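Local coordinates for protein LbaCas13a H328A (C2c2) (Lachnospiraceae bacterium NK4A179, PDB 5WLH) that binds a pre-crRNA as guide and, as an RNA-targeting Cas13a nuclease of a CRISPR system, probably cleaves RNA at A, at residues K23-S28 against S485-E490; S32-L37 against S242-N247; K642-N647 against C874-F879. All blocks are in the same frame, centred on the assembly; numbering follows the deposited sequence.

Interaction 1: K23-S28 against S485-E490; sequences KTAVVS and SSFDYE. With nucleotides of chain B.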
# COMPACT_ATOMS: atom_id res chain seq x y z
N LYS A 23 -0.33 21.09 -9.54
CA LYS A 23 -1.08 20.23 -8.64
C LYS A 23 -2.45 20.83 -8.41
O LYS A 23 -2.68 22.02 -8.64
CB LYS A 23 -0.33 20.05 -7.33
CG LYS A 23 1.08 19.50 -7.53
CD LYS A 23 1.69 19.04 -6.23
CE LYS A 23 2.91 18.16 -6.48
NZ LYS A 23 2.54 16.72 -6.61
N THR A 24 -3.36 20.00 -7.94
CA THR A 24 -4.65 20.50 -7.49
C THR A 24 -4.75 20.33 -5.98
O THR A 24 -4.09 19.47 -5.40
CB THR A 24 -5.83 19.80 -8.16
OG1 THR A 24 -5.98 18.49 -7.60
CG2 THR A 24 -5.59 19.67 -9.65
N ALA A 25 -5.54 21.18 -5.36
CA ALA A 25 -5.89 21.03 -3.97
C ALA A 25 -7.32 21.51 -3.83
O ALA A 25 -7.86 22.16 -4.72
CB ALA A 25 -4.95 21.81 -3.04
N VAL A 26 -7.91 21.20 -2.68
CA VAL A 26 -9.18 21.78 -2.30
C VAL A 26 -8.93 22.65 -1.08
O VAL A 26 -8.38 22.18 -0.08
CB VAL A 26 -10.24 20.71 -2.00
CG1 VAL A 26 -11.49 21.37 -1.44
CG2 VAL A 26 -10.60 19.94 -3.27
N VAL A 27 -9.31 23.91 -1.15
CA VAL A 27 -9.15 24.79 0.01
C VAL A 27 -10.53 25.18 0.51
O VAL A 27 -11.51 25.22 -0.25
CB VAL A 27 -8.29 26.03 -0.31
CG1 VAL A 27 -6.89 25.60 -0.73
CG2 VAL A 27 -8.96 26.89 -1.36
N SER A 28 -10.61 25.47 1.80
CA SER A 28 -11.86 25.83 2.45
C SER A 28 -11.64 27.14 3.19
O SER A 28 -10.83 27.19 4.13
CB SER A 28 -12.31 24.72 3.41
OG SER A 28 -13.64 24.92 3.82
N SER A 485 -9.73 21.05 4.18
CA SER A 485 -8.95 21.17 2.97
C SER A 485 -8.37 19.81 2.57
O SER A 485 -8.31 18.88 3.37
CB SER A 485 -7.80 22.16 3.15
OG SER A 485 -6.76 21.56 3.92
N SER A 486 -7.92 19.72 1.33
CA SER A 486 -7.25 18.49 0.92
C SER A 486 -5.97 18.27 1.71
O SER A 486 -5.64 17.14 2.06
CB SER A 486 -6.99 18.49 -0.59
OG SER A 486 -6.27 19.64 -0.99
N PHE A 487 -5.25 19.35 2.05
CA PHE A 487 -4.04 19.21 2.85
C PHE A 487 -4.35 18.58 4.21
O PHE A 487 -3.56 17.79 4.73
CB PHE A 487 -3.37 20.57 3.06
CG PHE A 487 -3.05 21.28 1.78
CD1 PHE A 487 -1.94 20.90 1.03
CD2 PHE A 487 -3.86 22.29 1.31
CE1 PHE A 487 -1.63 21.53 -0.17
CE2 PHE A 487 -3.57 22.93 0.11
CZ PHE A 487 -2.44 22.57 -0.62
N ASP A 488 -5.50 18.95 4.80
CA ASP A 488 -5.92 18.35 6.07
C ASP A 488 -5.97 16.83 5.96
O ASP A 488 -5.54 16.12 6.87
CB ASP A 488 -7.32 18.86 6.48
CG ASP A 488 -7.33 20.31 6.90
OD1 ASP A 488 -6.31 20.78 7.43
OD2 ASP A 488 -8.37 20.96 6.73
N TYR A 489 -6.54 16.33 4.87
CA TYR A 489 -6.66 14.89 4.71
C TYR A 489 -5.33 14.25 4.36
O TYR A 489 -5.09 13.08 4.70
CB TYR A 489 -7.72 14.57 3.66
CG TYR A 489 -9.10 14.35 4.27
CD1 TYR A 489 -9.48 15.01 5.43
CD2 TYR A 489 -10.00 13.49 3.67
CE1 TYR A 489 -10.75 14.79 5.99
CE2 TYR A 489 -11.27 13.27 4.21
CZ TYR A 489 -11.63 13.92 5.37
OH TYR A 489 -12.87 13.69 5.88
N GLU A 490 -4.44 14.97 3.68
CA GLU A 490 -3.09 14.44 3.50
C GLU A 490 -2.42 14.20 4.86
O GLU A 490 -1.79 13.16 5.08
CB GLU A 490 -2.27 15.39 2.64
CG GLU A 490 -2.73 15.46 1.20
CD GLU A 490 -1.73 16.22 0.36
OE1 GLU A 490 -0.88 15.57 -0.29
OE2 GLU A 490 -1.80 17.47 0.39
P A B 26 -3.95 10.26 -1.51
OP1 A B 26 -3.99 8.99 -0.74
OP2 A B 26 -4.32 10.34 -2.94
O5' A B 26 -4.85 11.32 -0.74
C5' A B 26 -4.90 11.38 0.68
C4' A B 26 -6.22 11.98 1.11
O4' A B 26 -6.24 13.38 0.72
C3' A B 26 -7.43 11.34 0.43
O3' A B 26 -8.56 11.46 1.29
C2' A B 26 -7.62 12.24 -0.79
O2' A B 26 -8.90 12.20 -1.38
C1' A B 26 -7.27 13.61 -0.22
N9 A B 26 -6.73 14.49 -1.25
C8 A B 26 -5.41 14.60 -1.62
N7 A B 26 -5.23 15.44 -2.63
C5 A B 26 -6.50 15.88 -2.91
C6 A B 26 -6.96 16.80 -3.88
N6 A B 26 -6.12 17.40 -4.74
N1 A B 26 -8.29 17.02 -3.94
C2 A B 26 -9.10 16.40 -3.07
N3 A B 26 -8.77 15.53 -2.12
C4 A B 26 -7.44 15.31 -2.09
P G B 23 -6.17 15.90 -15.14
OP1 G B 23 -4.84 16.57 -15.24
OP2 G B 23 -6.32 14.52 -15.64
O5' G B 23 -6.68 15.87 -13.64
C5' G B 23 -6.70 17.07 -12.89
C4' G B 23 -7.27 16.82 -11.52
O4' G B 23 -8.58 16.24 -11.62
C3' G B 23 -6.50 15.84 -10.66
O3' G B 23 -5.34 16.42 -10.10
C2' G B 23 -7.54 15.43 -9.63
O2' G B 23 -7.70 16.46 -8.66
C1' G B 23 -8.81 15.40 -10.49
N9 G B 23 -9.12 14.04 -10.99
C8 G B 23 -8.88 13.52 -12.24
N7 G B 23 -9.32 12.29 -12.36
C5 G B 23 -9.91 12.00 -11.12
C6 G B 23 -10.55 10.83 -10.65
O6 G B 23 -10.75 9.78 -11.28
N1 G B 23 -11.01 10.97 -9.33
C2 G B 23 -10.83 12.10 -8.56
N2 G B 23 -11.30 12.11 -7.30
N3 G B 23 -10.23 13.19 -9.00
C4 G B 23 -9.79 13.07 -10.27
P A B 25 -1.94 13.37 -5.94
OP1 A B 25 -1.63 14.81 -5.72
OP2 A B 25 -1.82 12.78 -7.29
O5' A B 25 -1.02 12.54 -4.95
C5' A B 25 -1.19 11.14 -4.76
C4' A B 25 -1.11 10.78 -3.30
O4' A B 25 0.27 10.88 -2.84
C3' A B 25 -1.94 11.66 -2.37
O3' A B 25 -2.48 10.85 -1.34
C2' A B 25 -0.90 12.57 -1.73
O2' A B 25 -1.26 13.07 -0.46
C1' A B 25 0.29 11.62 -1.64
N9 A B 25 1.57 12.30 -1.46
C8 A B 25 1.93 13.54 -1.94
N7 A B 25 3.13 13.91 -1.56
C5 A B 25 3.57 12.84 -0.78
C6 A B 25 4.76 12.62 -0.09
N6 A B 25 5.76 13.50 -0.09
N1 A B 25 4.89 11.47 0.60
C2 A B 25 3.88 10.59 0.59
N3 A B 25 2.71 10.70 -0.02
C4 A B 25 2.61 11.85 -0.70

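Interaction 2: S32-L37 against S242-N247; sequences SQEGIL and SIKNMN. With nucleotides of chain B.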
# COMPACT_ATOMS: atom_id res chain seq x y z
N SER A 32 -17.02 27.70 2.50
CA SER A 32 -17.12 27.49 1.06
C SER A 32 -15.77 26.97 0.58
O SER A 32 -14.72 27.30 1.15
CB SER A 32 -17.48 28.77 0.33
OG SER A 32 -16.50 29.76 0.56
N GLN A 33 -15.79 26.17 -0.47
CA GLN A 33 -14.57 25.52 -0.89
C GLN A 33 -14.25 25.86 -2.33
O GLN A 33 -15.08 26.38 -3.09
CB GLN A 33 -14.68 24.00 -0.68
CG GLN A 33 -14.67 23.61 0.79
CD GLN A 33 -16.06 23.55 1.39
OE1 GLN A 33 -17.00 23.10 0.75
NE2 GLN A 33 -16.19 24.03 2.62
N GLU A 34 -13.01 25.59 -2.71
CA GLU A 34 -12.58 25.83 -4.07
C GLU A 34 -11.51 24.82 -4.43
O GLU A 34 -10.58 24.60 -3.65
CB GLU A 34 -12.05 27.26 -4.22
CG GLU A 34 -11.46 27.58 -5.58
CD GLU A 34 -10.92 29.00 -5.65
OE1 GLU A 34 -11.16 29.75 -4.68
OE2 GLU A 34 -10.25 29.35 -6.64
N GLY A 35 -11.64 24.21 -5.61
CA GLY A 35 -10.53 23.48 -6.17
C GLY A 35 -9.56 24.45 -6.81
O GLY A 35 -9.96 25.31 -7.61
N ILE A 36 -8.29 24.35 -6.44
CA ILE A 36 -7.26 25.24 -6.97
C ILE A 36 -6.24 24.44 -7.75
O ILE A 36 -6.01 23.25 -7.51
CB ILE A 36 -6.55 26.05 -5.86
CG1 ILE A 36 -5.82 25.11 -4.89
CG2 ILE A 36 -7.53 26.94 -5.19
CD1 ILE A 36 -4.68 25.79 -4.11
N LEU A 37 -5.61 25.13 -8.70
CA LEU A 37 -4.40 24.67 -9.36
C LEU A 37 -3.23 25.44 -8.80
O LEU A 37 -3.31 26.66 -8.60
CB LEU A 37 -4.45 24.89 -10.88
CG LEU A 37 -5.29 23.99 -11.76
CD1 LEU A 37 -4.95 24.32 -13.22
CD2 LEU A 37 -4.96 22.55 -11.45
N SER A 242 -14.74 22.44 -13.73
CA SER A 242 -14.81 21.18 -12.97
C SER A 242 -13.73 21.13 -11.90
O SER A 242 -13.95 20.54 -10.83
CB SER A 242 -14.71 19.98 -13.92
OG SER A 242 -13.39 19.71 -14.33
N ILE A 243 -12.55 21.71 -12.17
CA ILE A 243 -11.51 21.79 -11.16
C ILE A 243 -11.95 22.68 -10.02
O ILE A 243 -11.83 22.34 -8.83
CB ILE A 243 -10.19 22.31 -11.77
CG1 ILE A 243 -9.54 21.26 -12.68
CG2 ILE A 243 -9.23 22.76 -10.66
CD1 ILE A 243 -8.39 21.82 -13.50
N LYS A 244 -12.52 23.84 -10.36
CA LYS A 244 -12.86 24.82 -9.34
C LYS A 244 -13.94 24.29 -8.40
O LYS A 244 -13.98 24.66 -7.23
CB LYS A 244 -13.32 26.12 -9.99
CG LYS A 244 -13.28 27.30 -9.05
CD LYS A 244 -13.80 28.55 -9.73
CE LYS A 244 -13.77 29.74 -8.77
NZ LYS A 244 -14.57 30.87 -9.30
N ASN A 245 -14.79 23.40 -8.90
CA ASN A 245 -15.87 22.85 -8.10
C ASN A 245 -15.51 21.55 -7.39
O ASN A 245 -16.37 20.95 -6.76
CB ASN A 245 -17.10 22.64 -8.97
CG ASN A 245 -17.86 23.92 -9.18
OD1 ASN A 245 -18.62 24.34 -8.32
ND2 ASN A 245 -17.63 24.57 -10.30
N MET A 246 -14.25 21.12 -7.47
CA MET A 246 -13.86 19.93 -6.73
C MET A 246 -14.01 20.18 -5.22
O MET A 246 -14.03 21.31 -4.75
CB MET A 246 -12.43 19.52 -7.08
CG MET A 246 -12.34 18.75 -8.42
SD MET A 246 -10.69 18.08 -8.75
CE MET A 246 -9.71 19.51 -8.30
N ASN A 247 -14.18 19.10 -4.47
CA ASN A 247 -14.37 19.25 -3.03
C ASN A 247 -13.97 17.95 -2.36
O ASN A 247 -13.67 16.95 -3.01
CB ASN A 247 -15.82 19.62 -2.69
CG ASN A 247 -15.92 20.52 -1.48
OD1 ASN A 247 -15.05 20.47 -0.60
ND2 ASN A 247 -16.95 21.35 -1.42
P C B 12 -19.22 15.30 -6.27
OP1 C B 12 -20.09 16.16 -5.42
OP2 C B 12 -19.74 14.13 -7.02
O5' C B 12 -18.43 16.20 -7.31
C5' C B 12 -17.87 17.44 -6.90
C4' C B 12 -17.17 18.10 -8.05
O4' C B 12 -16.01 17.32 -8.42
C3' C B 12 -17.97 18.17 -9.35
O3' C B 12 -18.95 19.20 -9.38
C2' C B 12 -16.87 18.34 -10.38
O2' C B 12 -16.35 19.66 -10.31
C1' C B 12 -15.82 17.39 -9.83
N1 C B 12 -16.00 16.05 -10.43
C2 C B 12 -15.49 15.89 -11.72
O2 C B 12 -14.90 16.83 -12.27
N3 C B 12 -15.63 14.70 -12.33
C4 C B 12 -16.28 13.72 -11.70
N4 C B 12 -16.39 12.57 -12.38
C5 C B 12 -16.84 13.84 -10.39
C6 C B 12 -16.69 15.04 -9.80
P A B 13 -20.28 19.03 -10.26
OP1 A B 13 -21.11 20.22 -10.01
OP2 A B 13 -20.88 17.68 -10.12
O5' A B 13 -19.74 19.03 -11.76
C5' A B 13 -19.04 20.15 -12.28
C4' A B 13 -18.56 19.85 -13.69
O4' A B 13 -17.64 18.74 -13.66
C3' A B 13 -19.63 19.40 -14.65
O3' A B 13 -20.38 20.48 -15.18
C2' A B 13 -18.84 18.63 -15.69
O2' A B 13 -18.15 19.53 -16.55
C1' A B 13 -17.82 17.93 -14.80
N9 A B 13 -18.27 16.60 -14.36
C8 A B 13 -18.71 16.20 -13.12
N7 A B 13 -18.99 14.91 -13.05
C5 A B 13 -18.73 14.45 -14.34
C6 A B 13 -18.85 13.17 -14.94
N6 A B 13 -19.26 12.08 -14.29
N1 A B 13 -18.52 13.07 -16.24
C2 A B 13 -18.10 14.16 -16.90
N3 A B 13 -17.94 15.40 -16.46
C4 A B 13 -18.28 15.47 -15.15
P G B 22 -9.00 14.00 -19.71
OP1 G B 22 -7.66 14.22 -20.32
OP2 G B 22 -9.41 12.63 -19.31
O5' G B 22 -9.05 14.90 -18.40
C5' G B 22 -8.93 16.31 -18.51
C4' G B 22 -9.30 16.94 -17.20
O4' G B 22 -10.70 16.69 -16.91
C3' G B 22 -8.58 16.38 -15.99
O3' G B 22 -7.25 16.83 -15.86
C2' G B 22 -9.51 16.80 -14.86
O2' G B 22 -9.38 18.19 -14.60
C1' G B 22 -10.87 16.57 -15.51
N9 G B 22 -11.35 15.21 -15.21
C8 G B 22 -11.41 14.13 -16.04
N7 G B 22 -11.86 13.05 -15.46
C5 G B 22 -12.09 13.47 -14.14
C6 G B 22 -12.59 12.76 -13.03
O6 G B 22 -12.93 11.59 -12.97
N1 G B 22 -12.68 13.57 -11.89
C2 G B 22 -12.33 14.88 -11.82
N2 G B 22 -12.48 15.47 -10.62
N3 G B 22 -11.86 15.56 -12.85
C4 G B 22 -11.77 14.79 -13.96

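Interaction 3: K642-N647 against C874-F879; sequences KFYSNN and CDKADF. With nucleotides of chain B.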
# COMPACT_ATOMS: atom_id res chain seq x y z
N LYS A 642 31.73 -3.62 13.52
CA LYS A 642 31.30 -3.88 12.14
C LYS A 642 32.38 -3.51 11.13
O LYS A 642 32.48 -4.14 10.08
CB LYS A 642 30.01 -3.11 11.82
CG LYS A 642 28.86 -3.49 12.72
CD LYS A 642 27.58 -2.79 12.30
CE LYS A 642 26.97 -3.50 11.10
NZ LYS A 642 25.60 -2.98 10.80
N PHE A 643 33.17 -2.47 11.42
CA PHE A 643 34.36 -2.23 10.60
C PHE A 643 35.28 -3.44 10.63
O PHE A 643 35.72 -3.94 9.59
CB PHE A 643 35.10 -0.99 11.11
CG PHE A 643 34.70 0.29 10.42
CD1 PHE A 643 33.38 0.53 10.05
CD2 PHE A 643 35.65 1.28 10.17
CE1 PHE A 643 33.01 1.71 9.43
CE2 PHE A 643 35.29 2.47 9.54
CZ PHE A 643 33.96 2.69 9.18
N TYR A 644 35.54 -3.96 11.83
CA TYR A 644 36.44 -5.10 11.98
C TYR A 644 35.87 -6.33 11.29
O TYR A 644 36.56 -6.99 10.50
CB TYR A 644 36.67 -5.39 13.46
CG TYR A 644 37.60 -6.55 13.70
CD1 TYR A 644 38.98 -6.35 13.79
CD2 TYR A 644 37.12 -7.84 13.84
CE1 TYR A 644 39.84 -7.41 14.00
CE2 TYR A 644 37.97 -8.91 14.05
CZ TYR A 644 39.34 -8.68 14.13
OH TYR A 644 40.20 -9.73 14.34
N SER A 645 34.61 -6.66 11.58
CA SER A 645 34.02 -7.87 11.02
C SER A 645 33.86 -7.79 9.51
O SER A 645 33.78 -8.83 8.85
CB SER A 645 32.66 -8.15 11.67
OG SER A 645 32.81 -8.46 13.05
N ASN A 646 33.78 -6.58 8.95
CA ASN A 646 33.72 -6.41 7.51
C ASN A 646 35.11 -6.36 6.88
O ASN A 646 35.23 -6.10 5.68
CB ASN A 646 32.93 -5.14 7.14
CG ASN A 646 31.43 -5.39 7.07
OD1 ASN A 646 30.92 -5.92 6.08
ND2 ASN A 646 30.73 -5.03 8.13
N ASN A 647 36.16 -6.58 7.69
CA ASN A 647 37.55 -6.73 7.26
C ASN A 647 38.20 -5.43 6.83
O ASN A 647 39.21 -5.45 6.12
CB ASN A 647 37.66 -7.77 6.14
CG ASN A 647 37.21 -9.13 6.58
OD1 ASN A 647 37.68 -9.65 7.59
ND2 ASN A 647 36.27 -9.72 5.85
N CYS A 874 44.38 -7.45 13.13
CA CYS A 874 44.67 -7.38 14.55
C CYS A 874 43.66 -8.24 15.32
O CYS A 874 42.67 -8.73 14.77
CB CYS A 874 44.61 -5.93 15.04
SG CYS A 874 43.27 -4.90 14.33
N ASP A 875 43.92 -8.44 16.61
CA ASP A 875 42.89 -9.01 17.47
C ASP A 875 41.73 -8.03 17.55
O ASP A 875 41.92 -6.81 17.52
CB ASP A 875 43.45 -9.29 18.87
CG ASP A 875 44.22 -10.60 18.93
OD1 ASP A 875 43.71 -11.62 18.43
OD2 ASP A 875 45.34 -10.60 19.49
N LYS A 876 40.50 -8.57 17.62
CA LYS A 876 39.32 -7.71 17.59
C LYS A 876 39.35 -6.69 18.72
O LYS A 876 39.00 -5.52 18.53
CB LYS A 876 38.05 -8.55 17.65
CG LYS A 876 36.76 -7.73 17.64
CD LYS A 876 35.63 -8.48 16.97
CE LYS A 876 34.44 -8.64 17.90
NZ LYS A 876 33.36 -9.45 17.27
N ALA A 877 39.77 -7.12 19.91
CA ALA A 877 39.82 -6.20 21.04
C ALA A 877 40.92 -5.15 20.88
O ALA A 877 40.88 -4.14 21.59
CB ALA A 877 40.03 -6.97 22.35
N ASP A 878 41.87 -5.37 19.98
CA ASP A 878 42.94 -4.41 19.73
C ASP A 878 42.57 -3.35 18.71
O ASP A 878 43.30 -2.36 18.57
CB ASP A 878 44.20 -5.14 19.24
CG ASP A 878 44.87 -5.96 20.33
OD1 ASP A 878 44.48 -5.82 21.51
OD2 ASP A 878 45.78 -6.74 20.00
N PHE A 879 41.46 -3.51 17.99
CA PHE A 879 41.09 -2.57 16.93
C PHE A 879 40.40 -1.37 17.55
O PHE A 879 39.29 -1.49 18.09
CB PHE A 879 40.21 -3.25 15.89
CG PHE A 879 39.65 -2.30 14.87
CD1 PHE A 879 40.49 -1.61 14.01
CD2 PHE A 879 38.29 -2.08 14.78
CE1 PHE A 879 39.99 -0.73 13.07
CE2 PHE A 879 37.77 -1.20 13.86
CZ PHE A 879 38.62 -0.53 12.99
P U B 37 25.13 -9.36 3.50
OP1 U B 37 23.96 -8.77 2.79
OP2 U B 37 25.47 -10.81 3.40
O5' U B 37 26.39 -8.54 2.98
C5' U B 37 27.64 -8.61 3.62
C4' U B 37 28.75 -9.26 2.82
O4' U B 37 29.93 -9.03 3.60
C3' U B 37 28.66 -10.78 2.70
O3' U B 37 29.65 -11.24 1.76
C2' U B 37 29.08 -11.18 4.11
O2' U B 37 29.47 -12.53 4.26
C1' U B 37 30.24 -10.20 4.36
N1 U B 37 30.33 -9.76 5.75
C2 U B 37 31.55 -9.90 6.39
O2 U B 37 32.53 -10.36 5.83
N3 U B 37 31.55 -9.46 7.70
C4 U B 37 30.48 -8.92 8.39
O4 U B 37 30.62 -8.57 9.56
C5 U B 37 29.26 -8.81 7.65
C6 U B 37 29.24 -9.22 6.39
P A B 36 24.28 -3.86 7.54
OP1 A B 36 25.47 -3.96 8.41
OP2 A B 36 24.11 -2.71 6.62
O5' A B 36 24.14 -5.16 6.65
C5' A B 36 25.13 -5.47 5.69
C4' A B 36 25.51 -6.93 5.77
O4' A B 36 26.08 -7.22 7.07
C3' A B 36 24.38 -7.91 5.59
O3' A B 36 24.99 -9.10 5.09
C2' A B 36 23.92 -8.14 7.03
O2' A B 36 23.16 -9.30 7.24
C1' A B 36 25.27 -8.18 7.74
N9 A B 36 25.28 -7.80 9.15
C8 A B 36 24.61 -6.79 9.80
N7 A B 36 24.94 -6.69 11.07
C5 A B 36 25.91 -7.68 11.25
C6 A B 36 26.66 -8.08 12.37
N6 A B 36 26.55 -7.52 13.58
N1 A B 36 27.54 -9.10 12.20
C2 A B 36 27.66 -9.66 11.00
N3 A B 36 27.01 -9.36 9.88
C4 A B 36 26.14 -8.35 10.08

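Interaction 1: K23-S28 against S485-E490
Val26 and Ser486 join strand 22-28 to the first turn of helix 486-517 through two nearly straight hydrogen bonds. Val26 N donates to Ser486 OG at 2.8 Å, and Ser486 N returns a bond of 2.9 Å to Val26 O, so both backbone polar atoms of the valine are satisfied by one serine. A chi1 of 54° sets OG between the serine's own backbone N and carbonyl carbon, where it can accept from Val26 N.

A second set of bonds closes the helix end itself. Ser485 OG accepts from Asp488 N at 3.0 Å, while Asp488 OD2 takes the N-H of Ser485 from above the carboxylate plane; the two make a capping box.

Apolar contact is lighter. Ala25 CB lies 3.6 Å from Phe487 CZ in an oblique approach, and Val27 CG1 comes more distantly to the edge of the same ring. Ile935 of helix 915-941 also packs on Phe487.

RNA of chain B packs against another part of the contact. Ser486 CB is 3.5 Å from C5 of the base of A26 of chain B, with Val26 CG2 beside N1 of that base. Thr24 OG1 shares a 2.9 Å hydrogen bond with O2' of G23 of chain B and receives a weak one from N6 of A26 of chain B. Glu490 OE1, also salt-bridged to Arg938, accepts from O2' of A25 of chain B. A helix N-terminus closed by a capping box and bonded to a strand edge through Val26 and Ser486 thus forms part of the guide-RNA binding surface.

Interaction 2: S32-L37 against S242-N247
Gly35 lies so close to the end of helix 233-244 that a side chain there would run into Ile243 O: its CA stands 3.2 Å from that oxygen in a CA-H...O contact. Ile243 O also accepts from Met246 N. Next to it, Gly35 N donates to Lys244 O at 2.9 Å, reaching the carbonyl from well above its plane, and Lys244 CA answers with a CA-H...O contact to Gly35 O. Strand 33-39, half of a two-stranded antiparallel hairpin with strand 22-28, is thereby fitted backbone to backbone against a helix C-terminus.

Side-chain contacts flank this backbone pairing. Asn247 ND2 gives Gln33 OE1 a 2.8 Å bond, almost straight and in the plane of the asparagine amide, although the two amide planes are turned 45° apart; a bend at chi2 (91°) folds the glutamine toward its partner. Farther along the strand, Leu37 CD2 meets Ile243 CD1 at 4.1 Å, the two side chains roughly perpendicular to one another. Glu34 CG rests on Lys244 CG, while the glutamate's carboxylate is salt-bridged to Arg48. On the RNA side, Ser242 O accepts from O2' of C12 of chain B at 2.6 Å, and Met246 SD lies 3.7 Å from the amino N2 of G22 of chain B.

Interaction 3: K642-N647 against C874-F879
Tyr644 drives its ring into the loop 874-879 and holds it by both its edge and a face. With CG anti to the backbone N (chi1 -179°), the ring is turned toward the loop, and its hydroxyl donates to Cys874 O at 2.7 Å, nearly in line with the carbonyl bond. Lys876 CA lies over one face, 3.8 Å from the ring centroid, a CH-pi contact, and the lysine chain passes obliquely across the ring, CD at 3.5 Å from Tyr644 CD2. Phe879 completes the tight side: its CD2 comes 3.9 Å from Tyr644 CB and its CE2 3.8 Å from Phe643 CB, where Leu661 and Tyr665 of helix 654-665 add cover to Phe643. With the ring cut back to an alanine here, Cys874 O is likely to lose this donor and a gap would probably open beneath Lys876.

The helix ends here in a Schellman motif, Asn647 taking positive phi and its N bonding back to Tyr644 O, while residues 876-878 form a short 3-10 turn.

Toward solvent the packing thins. The Lys876 chain bends so that its amine points off from the ring, and the neighbouring Asp875, Ala877 and Asp878 are exposed. On another side the helix end meets RNA: Ser645 O accepts from N3 of U37 of chain B at 2.6 Å, and Lys642 NZ donates to phosphate oxygen OP1 of A36 of chain B at 2.6 Å.

Interactions 1 and 2 are two sides of one element. Strands 22-28 and 33-39 pair as an antiparallel hairpin, with Ala25 O 2.8 Å from Ile36 N, and each strand receives a different helix end: an N-terminus in interaction 1, a C-terminus in interaction 2. Both contacts are buried and rely largely on backbone polar groups, one aided by a serine hydroxyl and the other by a glycine. Interaction 3 stands apart, its centre about 53 Å from that of interaction 1 and about 62 Å from that of interaction 2. Only partly buried, it joins a helix to a loop chiefly through aromatic side chains. All three nevertheless border the guide RNA, at different nucleotides.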